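Local coordinates for protein citrate synthase (Pyrobaculum aerophilum, PDB 2IBP) that probably catalyses the formation of citrate and CoA from oxaloacetate, acetyl-CoA and water, in the tricarboxylic acid cycle, at residues A[302-305]-A[306-309]. Numbering follows the deposited sequence.
Sequences FKEF and SRDY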
loop_
_atom_site.group_PDB
_atom_site.type_symbol
_atom_site.label_atom_id
_atom_site.label_comp_id
_atom_site.label_asym_id
_atom_site.label_seq_id
_atom_site.Cartn_x
_atom_site.Cartn_y
_atom_site.Cartn_z
ATOM N N PHE A 302 8.739 27.030 -10.632
ATOM C CA PHE A 302 9.794 26.165 -11.127
ATOM C C PHE A 302 10.283 26.582 -12.513
ATOM O O PHE A 302 11.456 26.413 -12.834
ATOM C CB PHE A 302 9.430 24.693 -11.050
ATOM C CG PHE A 302 10.621 23.826 -10.830
ATOM C CD1 PHE A 302 11.290 23.856 -9.618
ATOM C CD2 PHE A 302 11.127 23.048 -11.839
ATOM C CE1 PHE A 302 12.415 23.109 -9.414
ATOM C CE2 PHE A 302 12.232 22.272 -11.630
ATOM C CZ PHE A 302 12.882 22.303 -10.405
ATOM N N LYS A 303 9.388 27.153 -13.310
ATOM C CA LYS A 303 9.757 27.708 -14.617
ATOM C C LYS A 303 10.870 28.751 -14.444
ATOM O O LYS A 303 11.874 28.738 -15.145
ATOM C CB LYS A 303 8.562 28.408 -15.238
ATOM C CG LYS A 303 8.910 29.163 -16.502
ATOM C CD LYS A 303 7.756 30.007 -16.969
ATOM C CE LYS A 303 8.129 30.733 -18.250
ATOM N NZ LYS A 303 7.061 31.672 -18.665
ATOM N N GLU A 304 10.683 29.646 -13.481
ATOM C CA GLU A 304 11.663 30.699 -13.232
ATOM C C GLU A 304 12.994 30.144 -12.760
ATOM O O GLU A 304 14.040 30.651 -13.118
ATOM C CB GLU A 304 11.115 31.771 -12.303
ATOM C CG GLU A 304 10.000 32.554 -12.965
ATOM C CD GLU A 304 10.430 33.125 -14.321
ATOM O OE1 GLU A 304 11.564 33.653 -14.422
ATOM O OE2 GLU A 304 9.656 33.020 -15.288
ATOM N N PHE A 305 12.961 29.136 -11.900
ATOM C CA PHE A 305 14.194 28.476 -11.532
ATOM C C PHE A 305 14.864 27.883 -12.777
ATOM O O PHE A 305 16.079 27.984 -12.961
ATOM C CB PHE A 305 13.957 27.342 -10.535
ATOM C CG PHE A 305 15.120 26.441 -10.444
ATOM C CD1 PHE A 305 16.276 26.876 -9.833
ATOM C CD2 PHE A 305 15.146 25.249 -11.144
ATOM C CE1 PHE A 305 17.420 26.112 -9.879
ATOM C CE2 PHE A 305 16.300 24.493 -11.185
ATOM C CZ PHE A 305 17.421 24.925 -10.557
ATOM N N SER A 306 14.078 27.205 -13.611
ATOM C CA SER A 306 14.609 26.562 -14.804
ATOM C C SER A 306 15.277 27.585 -15.717
ATOM O O SER A 306 16.319 27.309 -16.304
ATOM C CB SER A 306 13.515 25.798 -15.539
ATOM O OG SER A 306 12.941 24.833 -14.679
ATOM N N ARG A 307 14.667 28.756 -15.810
ATOM C CA ARG A 307 15.224 29.843 -16.603
ATOM C C ARG A 307 16.615 30.196 -16.077
ATOM O O ARG A 307 17.557 30.353 -16.852
ATOM C CB ARG A 307 14.321 31.059 -16.525
ATOM C CG ARG A 307 14.753 32.176 -17.442
ATOM C CD ARG A 307 13.994 33.453 -17.194
ATOM N NE ARG A 307 12.553 33.252 -17.210
ATOM C CZ ARG A 307 11.808 33.118 -18.308
ATOM N NH1 ARG A 307 12.358 33.062 -19.514
ATOM N NH2 ARG A 307 10.497 32.974 -18.184
ATOM N N ASP A 308 16.724 30.343 -14.757
ATOM C CA ASP A 308 18.005 30.628 -14.109
ATOM C C ASP A 308 19.023 29.539 -14.362
ATOM O O ASP A 308 20.187 29.812 -14.617
ATOM C CB ASP A 308 17.839 30.804 -12.608
ATOM C CG ASP A 308 17.052 32.038 -12.247
ATOM O OD1 ASP A 308 16.898 32.923 -13.118
ATOM O OD2 ASP A 308 16.583 32.116 -11.091
ATOM N N TYR A 309 18.583 28.288 -14.294
ATOM C CA TYR A 309 19.477 27.176 -14.479
ATOM C C TYR A 309 20.089 27.177 -15.880
ATOM O O TYR A 309 21.313 27.040 -16.046
ATOM C CB TYR A 309 18.743 25.851 -14.203
ATOM C CG TYR A 309 19.681 24.676 -14.232
ATOM C CD1 TYR A 309 20.313 24.237 -13.073
ATOM C CD2 TYR A 309 20.031 24.088 -15.429
ATOM C CE1 TYR A 309 21.208 23.194 -13.105
ATOM C CE2 TYR A 309 20.914 23.034 -15.474
ATOM C CZ TYR A 309 21.513 22.597 -14.311
ATOM O OH TYR A 309 22.405 21.554 -14.345
HETATM O O HOH W 1 8.470 33.504 -20.480
#
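Arg307 runs alongside Glu304, one turn earlier on helix 297-313, and grips it. Arg307 CB rests on the backbone, 3.4 Å from Glu304 O; Arg307 CD passes 3.7 Å from Glu304 OE1; then a bend at chi3 (-52°) turns the guanidinium side-on to the carboxylate. Arg307 NE gives its hydrogen to Glu304 OE1 at 3.0 Å, and Arg307 NH2 gives one to Glu304 OE2 at 3.0 Å, both on syn sides, with the two planes 26° apart. Glu304 suits its place because its bent chain lays both oxygens beside the arginine. Lys303 runs extended alongside Arg307, and one water accepts from both Lys303 NZ and Arg307 NH2, which probably eases the crowding of like charges; Glu327 is the lysine's salt-bridge partner. A leucine in place of Arg307 would probably leave the carboxylate of Glu304 without its paired charge and free to turn. On the buried side, Ser306 is small enough to fold Ser306 OG back onto Phe302 O (2.8 Å), an oxygen that also accepts from Ser306 N, from the opposite face of the carbonyl plane. Phe305 CZ meets Tyr309 CD1 at 3.9 Å; flat apolar rings suit this face, Phe305 packing on helices 198-210 and 349-356, Tyr309 on the latter. This is an amphipathic helix with an i to i+3 salt bridge on its polar face, where Glu304 and Asp308, the latter paired with Arg202, belong to a magnesium site seen for this protein, the ion about 4 Å from Asp308's side chain.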